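Local coordinates for protein endostatin (Mus musculus, PDB 1KOE) that inhibits angiogenesis as the C-terminal fragment of the collagen XVIII alpha1 chain and binds heparin, at residues R18-A23 and A42-R47; K111-G116 and S162-C167; R122-S127 and T140-S145. All coordinates share one frame; numbering follows the deposited sequence.

Contact 1: residues R18-A23 and A42-R47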
loop_
_atom_site.group_PDB
_atom_site.type_symbol
_atom_site.label_atom_id
_atom_site.label_comp_id
_atom_site.label_asym_id
_atom_site.label_seq_id
_atom_site.Cartn_x
_atom_site.Cartn_y
_atom_site.Cartn_z
ATOM N N ARG A 18 -6.350 -3.437 13.590
ATOM C CA ARG A 18 -7.315 -4.506 13.870
ATOM C C ARG A 18 -7.021 -5.659 12.917
ATOM O O ARG A 18 -7.929 -6.377 12.463
ATOM C CB ARG A 18 -8.764 -4.033 13.727
ATOM C CG ARG A 18 -9.155 -2.969 14.751
ATOM C CD ARG A 18 -10.679 -2.833 14.898
ATOM N NE ARG A 18 -11.262 -2.021 13.837
ATOM N N GLY A 19 -5.733 -5.837 12.631
ATOM C CA GLY A 19 -5.285 -6.888 11.752
ATOM C C GLY A 19 -5.549 -6.603 10.284
ATOM O O GLY A 19 -6.091 -5.554 9.928
ATOM N N ILE A 20 -5.202 -7.568 9.438
ATOM C CA ILE A 20 -5.408 -7.422 8.015
ATOM C C ILE A 20 -6.917 -7.371 7.682
ATOM O O ILE A 20 -7.308 -6.722 6.722
ATOM C CB ILE A 20 -4.670 -8.526 7.239
ATOM C CG1 ILE A 20 -4.584 -8.141 5.750
ATOM C CG2 ILE A 20 -5.338 -9.880 7.473
ATOM C CD1 ILE A 20 -3.661 -6.949 5.496
ATOM N N ARG A 21 -7.764 -8.054 8.463
ATOM C CA ARG A 21 -9.213 -7.994 8.216
ATOM C C ARG A 21 -9.690 -6.542 8.405
ATOM O O ARG A 21 -10.546 -6.067 7.659
ATOM C CB ARG A 21 -9.985 -8.937 9.161
ATOM C CG ARG A 21 -9.719 -10.413 8.914
ATOM C CD ARG A 21 -10.382 -11.284 9.962
ATOM N NE ARG A 21 -10.374 -12.686 9.544
ATOM C CZ ARG A 21 -10.760 -13.712 10.309
ATOM N NH1 ARG A 21 -11.191 -13.495 11.548
ATOM N NH2 ARG A 21 -10.719 -14.954 9.827
ATOM N N GLY A 22 -9.099 -5.833 9.376
ATOM C CA GLY A 22 -9.455 -4.448 9.642
ATOM C C GLY A 22 -9.049 -3.545 8.483
ATOM O O GLY A 22 -9.845 -2.750 7.979
ATOM N N ALA A 23 -7.803 -3.688 8.043
ATOM C CA ALA A 23 -7.274 -2.895 6.929
ATOM C C ALA A 23 -8.046 -3.184 5.640
ATOM O O ALA A 23 -8.443 -2.265 4.923
ATOM C CB ALA A 23 -5.791 -3.178 6.733
ATOM N N ALA A 42 -5.911 -4.279 1.079
ATOM C CA ALA A 42 -4.824 -3.492 1.651
ATOM C C ALA A 42 -3.482 -3.958 1.095
ATOM O O ALA A 42 -3.242 -5.156 0.946
ATOM C CB ALA A 42 -4.843 -3.592 3.173
ATOM N N PHE A 43 -2.634 -2.983 0.760
ATOM C CA PHE A 43 -1.285 -3.181 0.218
ATOM C C PHE A 43 -0.364 -3.506 1.422
ATOM O O PHE A 43 0.389 -2.658 1.892
ATOM C CB PHE A 43 -0.870 -1.852 -0.467
ATOM C CG PHE A 43 0.445 -1.899 -1.228
ATOM C CD1 PHE A 43 0.515 -2.439 -2.519
ATOM C CD2 PHE A 43 1.597 -1.349 -0.674
ATOM C CE1 PHE A 43 1.720 -2.417 -3.256
ATOM C CE2 PHE A 43 2.797 -1.320 -1.399
ATOM C CZ PHE A 43 2.853 -1.855 -2.696
ATOM N N LEU A 44 -0.463 -4.723 1.944
ATOM C CA LEU A 44 0.318 -5.114 3.111
ATOM C C LEU A 44 0.542 -6.618 3.103
ATOM O O LEU A 44 -0.291 -7.359 2.576
ATOM C CB LEU A 44 -0.496 -4.828 4.398
ATOM C CG LEU A 44 -1.007 -3.433 4.781
ATOM C CD1 LEU A 44 -2.049 -3.503 5.892
ATOM C CD2 LEU A 44 0.171 -2.571 5.200
ATOM N N SER A 45 1.683 -7.069 3.633
ATOM C CA SER A 45 1.894 -8.508 3.815
ATOM C C SER A 45 1.312 -8.786 5.215
ATOM O O SER A 45 1.223 -7.878 6.049
ATOM C CB SER A 45 3.382 -8.865 3.829
ATOM O OG SER A 45 3.901 -8.991 2.523
ATOM N N SER A 46 0.898 -10.019 5.478
ATOM C CA SER A 46 0.375 -10.367 6.799
ATOM C C SER A 46 0.780 -11.813 7.094
ATOM O O SER A 46 1.447 -12.440 6.282
ATOM C CB SER A 46 -1.147 -10.169 6.873
ATOM O OG SER A 46 -1.838 -10.898 5.854
ATOM N N ARG A 47 0.375 -12.341 8.243
ATOM C CA ARG A 47 0.760 -13.698 8.618
ATOM C C ARG A 47 0.587 -14.784 7.560
ATOM O O ARG A 47 1.492 -15.582 7.342
ATOM C CB ARG A 47 0.057 -14.116 9.920
ATOM C CG ARG A 47 0.317 -15.572 10.332
ATOM C CD ARG A 47 -0.012 -15.815 11.806
ATOM N NE ARG A 47 0.837 -15.004 12.693
ATOM C CZ ARG A 47 2.103 -15.288 13.028
ATOM N NH1 ARG A 47 2.704 -16.388 12.566
ATOM N NH2 ARG A 47 2.794 -14.434 13.784
#
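Ile20 and Ala23, one turn apart on the same side of a helix, pack against Ala42, Leu44 and Ser46, and the whole contact is made by side chains. Leu44 carries the apolar part with its CD1 branch, which sits 3.8 Å from Ile20 CD1 and equally far, 3.8 Å, from Ala23 CB, so that one methyl bridges both helix residues. Ile20 and Leu44 run past each other in opposite directions, like interdigitated fingers. Swung opposite the backbone N (chi1 -165°), CG1 of Ile20 carries CD1 out to the leucine and, more loosely, to the methyl of Ala42. Two small residues let the backbones come close where Ala23 CB meets Ala42 CB at 3.7 Å; the CA atoms of this pair are 5.8 Å apart.

In the endostatin fold, which is related to C-type lectins, this is where the first turn of helix 19-33, the long helix of the domain, lies against the chain leaving edge strand 40-42. Phe43 is the centre of an inverse gamma turn there; its CB is directed away from the helix, while those of Ala42 and Leu44 face it.

Ser46 packs against the stem of Ile20. Its CB lies 3.9 Å from Ile20 CB, and OG rests 3.9 Å from Ile20 CG1, a van der Waals approach. Helix 129-132 adds Trp132 against Leu44 and Thr131 against Ser46. Beside the apolar pairs, Asp24, the next residue of the helix, accepts a hydrogen bond from Ala42 N through OD1.

Contact 2: residues K111-G116 and S162-C167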
loop_
_atom_site.group_PDB
_atom_site.type_symbol
_atom_site.label_atom_id
_atom_site.label_comp_id
_atom_site.label_asym_id
_atom_site.label_seq_id
_atom_site.Cartn_x
_atom_site.Cartn_y
_atom_site.Cartn_z
ATOM N N LYS A 111 5.161 11.126 5.478
ATOM C CA LYS A 111 5.049 10.598 4.132
ATOM C C LYS A 111 5.641 9.210 3.900
ATOM O O LYS A 111 6.299 8.967 2.878
ATOM C CB LYS A 111 5.599 11.614 3.133
ATOM C CG LYS A 111 5.105 13.032 3.377
ATOM C CD LYS A 111 3.587 13.154 3.311
ATOM C CE LYS A 111 3.208 14.611 3.504
ATOM N NZ LYS A 111 1.742 14.831 3.516
ATOM N N SER A 112 5.397 8.309 4.852
ATOM C CA SER A 112 5.854 6.934 4.744
ATOM C C SER A 112 4.621 6.046 4.574
ATOM O O SER A 112 3.517 6.426 4.962
ATOM C CB SER A 112 6.670 6.520 5.973
ATOM O OG SER A 112 7.944 7.159 5.960
ATOM N N VAL A 113 4.829 4.880 3.984
ATOM C CA VAL A 113 3.764 3.921 3.711
ATOM C C VAL A 113 4.084 2.582 4.364
ATOM O O VAL A 113 5.219 2.094 4.263
ATOM C CB VAL A 113 3.644 3.681 2.182
ATOM C CG1 VAL A 113 2.566 2.648 1.888
ATOM C CG2 VAL A 113 3.339 4.987 1.464
ATOM N N TRP A 114 3.100 2.007 5.052
ATOM C CA TRP A 114 3.270 0.690 5.685
ATOM C C TRP A 114 3.219 -0.390 4.611
ATOM O O TRP A 114 2.440 -0.288 3.665
ATOM C CB TRP A 114 2.104 0.379 6.650
ATOM C CG TRP A 114 2.092 1.111 7.955
ATOM C CD1 TRP A 114 1.083 1.894 8.450
ATOM C CD2 TRP A 114 3.116 1.083 8.968
ATOM N NE1 TRP A 114 1.414 2.346 9.712
ATOM C CE2 TRP A 114 2.651 1.863 10.051
ATOM C CE3 TRP A 114 4.383 0.479 9.055
ATOM C CZ2 TRP A 114 3.414 2.058 11.222
ATOM C CZ3 TRP A 114 5.156 0.684 10.239
ATOM C CH2 TRP A 114 4.655 1.461 11.291
ATOM N N HIS A 115 4.053 -1.416 4.735
ATOM C CA HIS A 115 3.962 -2.535 3.799
ATOM C C HIS A 115 4.277 -3.916 4.406
ATOM O O HIS A 115 3.775 -4.923 3.920
ATOM C CB HIS A 115 4.728 -2.294 2.483
ATOM C CG HIS A 115 6.199 -2.053 2.656
ATOM N ND1 HIS A 115 7.084 -3.058 2.993
ATOM C CD2 HIS A 115 6.943 -0.931 2.510
ATOM C CE1 HIS A 115 8.314 -2.561 3.050
ATOM N NE2 HIS A 115 8.250 -1.272 2.763
ATOM N N GLY A 116 5.124 -3.961 5.440
ATOM C CA GLY A 116 5.481 -5.223 6.085
ATOM C C GLY A 116 6.082 -6.283 5.176
ATOM O O GLY A 116 6.004 -7.468 5.503
ATOM N N SER A 162 1.905 6.852 12.616
ATOM C CA SER A 162 0.676 6.899 11.813
ATOM C C SER A 162 1.136 7.209 10.394
ATOM O O SER A 162 1.529 8.340 10.100
ATOM C CB SER A 162 -0.293 7.984 12.316
ATOM O OG SER A 162 -0.962 7.560 13.495
ATOM N N TYR A 163 1.118 6.179 9.546
ATOM C CA TYR A 163 1.577 6.250 8.164
ATOM C C TYR A 163 0.437 6.019 7.154
ATOM O O TYR A 163 -0.683 5.638 7.510
ATOM C CB TYR A 163 2.653 5.164 7.937
ATOM C CG TYR A 163 4.024 5.427 8.545
ATOM C CD1 TYR A 163 4.404 6.710 8.962
ATOM C CD2 TYR A 163 4.949 4.396 8.658
ATOM C CE1 TYR A 163 5.693 6.963 9.459
ATOM C CE2 TYR A 163 6.222 4.630 9.148
ATOM C CZ TYR A 163 6.587 5.914 9.547
ATOM O OH TYR A 163 7.851 6.123 10.040
ATOM N N ILE A 164 0.766 6.271 5.897
ATOM C CA ILE A 164 -0.134 6.078 4.781
ATOM C C ILE A 164 -0.336 4.573 4.575
ATOM O O ILE A 164 0.594 3.776 4.735
ATOM C CB ILE A 164 0.504 6.634 3.481
ATOM C CG1 ILE A 164 0.768 8.137 3.632
ATOM C CG2 ILE A 164 -0.388 6.338 2.257
ATOM C CD1 ILE A 164 1.767 8.680 2.628
ATOM N N VAL A 165 -1.565 4.193 4.253
ATOM C CA VAL A 165 -1.868 2.810 3.946
ATOM C C VAL A 165 -2.518 2.834 2.572
ATOM O O VAL A 165 -3.438 3.645 2.329
ATOM C CB VAL A 165 -2.831 2.183 4.978
ATOM C CG1 VAL A 165 -3.209 0.774 4.533
ATOM C CG2 VAL A 165 -2.154 2.146 6.368
ATOM N N LEU A 166 -2.023 1.977 1.677
ATOM C CA LEU A 166 -2.558 1.882 0.318
ATOM C C LEU A 166 -3.475 0.664 0.125
ATOM O O LEU A 166 -3.383 -0.337 0.858
ATOM C CB LEU A 166 -1.406 1.798 -0.696
ATOM C CG LEU A 166 -0.372 2.931 -0.633
ATOM C CD1 LEU A 166 0.727 2.667 -1.655
ATOM C CD2 LEU A 166 -1.043 4.271 -0.877
ATOM N N CYS A 167 -4.342 0.763 -0.882
ATOM C CA CYS A 167 -5.266 -0.304 -1.261
ATOM C C CYS A 167 -5.031 -0.536 -2.748
ATOM O O CYS A 167 -4.894 0.425 -3.522
ATOM C CB CYS A 167 -6.727 0.119 -1.077
ATOM S SG CYS A 167 -7.167 0.668 0.590
HETATM O O HOH W 1 0.004 0.090 2.520
#
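Val113 and Ile164 form a single beta bridge, CA atoms 4.6 Å apart, between segments whose touching parts run 68° apart. Ile164 uses both its backbone groups: its N donates to Ser112 O at 2.9 Å, in the carbonyl plane, and its O accepts from Trp114 N at 3.1 Å, nearly along the C=O axis. Beyond the bridge the segments part, and a water spans the gap, donating to Trp114 O and accepting from Leu166 N.

Ser112, Tyr163 and Trp114 are layered on one side of the bridge. With CG of Tyr163 opposite its own carbonyl carbon (chi1 -74°), the ring comes under Ser112 CB, which stands over its centre, 3.5 Å from the centroid, in a CH-pi contact. Tyr163 CB in turn lies over the five-membered ring of Trp114, 3.7 Å from that centroid, while the two aromatic planes meet obliquely at 48°. Val165 CG2 touches the indole at its edge. Val113 splits its methyls: CG2 reaches Ile164 CB at 3.8 Å, and CG1 meets Leu166 CG at 3.9 Å.

Across this buried junction, strand 112-114, at the edge of the three-stranded sheet, is tied to the chain entering strand 166-169 of the five-stranded sheet. Trp114 NE1 bonds to Leu13 O, so the indole is held at its polar edge as well as over a face; the water likewise satisfies a carbonyl and an amide that cannot reach each other directly.

Contact 3: residues R122-S127 and T140-S145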
loop_
_atom_site.group_PDB
_atom_site.type_symbol
_atom_site.label_atom_id
_atom_site.label_comp_id
_atom_site.label_asym_id
_atom_site.label_seq_id
_atom_site.Cartn_x
_atom_site.Cartn_y
_atom_site.Cartn_z
ATOM N N ARG A 122 7.501 -10.361 -0.173
ATOM C CA ARG A 122 7.257 -11.450 0.762
ATOM C C ARG A 122 7.143 -10.900 2.178
ATOM O O ARG A 122 7.780 -9.904 2.520
ATOM C CB ARG A 122 8.369 -12.488 0.681
ATOM C CG ARG A 122 8.482 -13.209 -0.667
ATOM N N ARG A 123 6.336 -11.568 2.995
ATOM C CA ARG A 123 6.062 -11.153 4.357
ATOM C C ARG A 123 7.279 -11.173 5.269
ATOM O O ARG A 123 8.146 -12.041 5.128
ATOM C CB ARG A 123 4.945 -12.021 4.960
ATOM C CG ARG A 123 5.385 -13.422 5.373
ATOM C CD ARG A 123 4.208 -14.380 5.457
ATOM N NE ARG A 123 3.896 -14.931 4.141
ATOM C CZ ARG A 123 3.068 -15.944 3.916
ATOM N NH1 ARG A 123 2.446 -16.529 4.935
ATOM N NH2 ARG A 123 2.900 -16.396 2.675
ATOM N N LEU A 124 7.358 -10.174 6.148
ATOM C CA LEU A 124 8.431 -10.051 7.134
ATOM C C LEU A 124 7.773 -10.263 8.495
ATOM O O LEU A 124 7.251 -9.332 9.093
ATOM C CB LEU A 124 9.091 -8.669 7.063
ATOM C CG LEU A 124 9.927 -8.407 5.815
ATOM C CD1 LEU A 124 10.490 -6.998 5.860
ATOM C CD2 LEU A 124 11.058 -9.415 5.702
ATOM N N MET A 125 7.794 -11.503 8.979
ATOM C CA MET A 125 7.157 -11.847 10.237
ATOM C C MET A 125 7.681 -11.116 11.442
ATOM O O MET A 125 6.966 -10.972 12.424
ATOM C CB MET A 125 7.191 -13.349 10.454
ATOM C CG MET A 125 6.435 -14.095 9.359
ATOM S SD MET A 125 5.960 -15.783 9.807
ATOM C CE MET A 125 4.151 -15.685 9.631
ATOM N N GLU A 126 8.905 -10.614 11.363
ATOM C CA GLU A 126 9.461 -9.862 12.477
ATOM C C GLU A 126 9.260 -8.367 12.267
ATOM O O GLU A 126 9.668 -7.558 13.103
ATOM C CB GLU A 126 10.956 -10.142 12.651
ATOM C CG GLU A 126 11.314 -11.613 12.847
ATOM C CD GLU A 126 10.733 -12.210 14.114
ATOM O OE1 GLU A 126 10.510 -11.462 15.091
ATOM O OE2 GLU A 126 10.506 -13.440 14.127
ATOM N N SER A 127 8.623 -7.987 11.163
ATOM C CA SER A 127 8.431 -6.573 10.904
ATOM C C SER A 127 7.123 -6.216 10.198
ATOM O O SER A 127 7.103 -5.607 9.120
ATOM C CB SER A 127 9.629 -5.995 10.155
ATOM O OG SER A 127 9.716 -4.607 10.428
ATOM N N THR A 140 7.953 -3.189 15.512
ATOM C CA THR A 140 8.198 -2.528 14.236
ATOM C C THR A 140 7.442 -3.117 13.058
ATOM O O THR A 140 7.009 -4.284 13.070
ATOM C CB THR A 140 9.706 -2.492 13.837
ATOM O OG1 THR A 140 10.175 -3.820 13.586
ATOM C CG2 THR A 140 10.543 -1.824 14.924
ATOM N N GLY A 141 7.333 -2.293 12.022
ATOM C CA GLY A 141 6.698 -2.686 10.784
ATOM C C GLY A 141 7.562 -2.143 9.664
ATOM O O GLY A 141 8.146 -1.064 9.798
ATOM N N GLN A 142 7.676 -2.889 8.574
ATOM C CA GLN A 142 8.480 -2.432 7.450
ATOM C C GLN A 142 7.681 -1.363 6.685
ATOM O O GLN A 142 6.519 -1.567 6.325
ATOM C CB GLN A 142 8.873 -3.597 6.545
ATOM C CG GLN A 142 10.226 -3.421 5.883
ATOM C CD GLN A 142 11.393 -3.715 6.836
ATOM O OE1 GLN A 142 11.237 -3.747 8.059
ATOM N NE2 GLN A 142 12.556 -3.957 6.270
ATOM N N ALA A 143 8.315 -0.225 6.456
ATOM C CA ALA A 143 7.673 0.905 5.810
ATOM C C ALA A 143 8.599 1.515 4.782
ATOM O O ALA A 143 9.786 1.185 4.733
ATOM C CB ALA A 143 7.289 1.956 6.856
ATOM N N SER A 144 8.044 2.388 3.946
ATOM C CA SER A 144 8.808 3.031 2.894
ATOM C C SER A 144 8.504 4.524 2.803
ATOM O O SER A 144 7.348 4.935 2.881
ATOM C CB SER A 144 8.459 2.375 1.566
ATOM O OG SER A 144 9.202 2.969 0.508
ATOM N N SER A 145 9.542 5.325 2.573
ATOM C CA SER A 145 9.357 6.751 2.439
ATOM C C SER A 145 8.956 7.080 1.021
ATOM O O SER A 145 9.702 6.838 0.084
ATOM C CB SER A 145 10.646 7.505 2.744
ATOM O OG SER A 145 10.397 8.900 2.706
HETATM O O HOH W 2 7.556 -6.232 15.301
#
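Thr140 meets the loop through its hydroxyl: OG1 donates to Ser127 OG at 3.3 Å. With OG1 between its own backbone N and carbonyl carbon (chi1 66°), the hydroxyl faces the serine. A type I beta turn from Leu124 to Ser127, closed by Ser127 N bonding to Leu124 O, sets the serine against strand 140-145, the middle strand of the three-stranded antiparallel sheet. Water 2 joins the same end, accepting from Thr140 N and donating weakly to Glu126 O.

Gly141 and Ser127 have the nearest CA atoms, 4.3 Å apart. The glycine CA also makes a CA-H...O contact of 3.4 Å with Ser127 O. The backbone of Gly141 hydrogen-bonds as well with Ala157 of strand 155-158.

Gln142 binds the turn twice. Its N donates to Ser127 O at 2.8 Å, approaching from above the carbonyl plane, 47° out of it. Its amide oxygen OE1 takes the hydrogen of Ser127 OG at 2.9 Å, so the serine hydroxyl accepts from Thr140 OG1 and donates to Gln142 OE1. The amide's nitrogen NE2 is held by Gln154 OE1, which together with the serine fixes which way round the amide lies. A bend at chi2 (78°) turns the glutamine chain so that it crosses Leu124 at a slant, CD1 of the leucine lying 3.5 Å from Gln142 CD and 3.6 Å from Gln142 CG.

The three contacts sit within one compact domain, their centres 11 to 12 Å apart. Contact 1 closes first along the chain; contact 2 follows, and both segments of contact 3 fall between its two. Contacts 2 and 3 share the three-stranded sheet, where Val113 N bonds to Ser144 O and Gly116 N to Gln142 O. Contact 1 joins contact 2 through Phe43 N to Leu166 O and Ser45 N to His115 O, and contact 3 through Arg47 O to Arg123 NH1. Helix 19-33, both sheets and the intervening loops are thus bound into one unit, also held by the Cys27-Cys167 disulfide between that helix and strand 166-169.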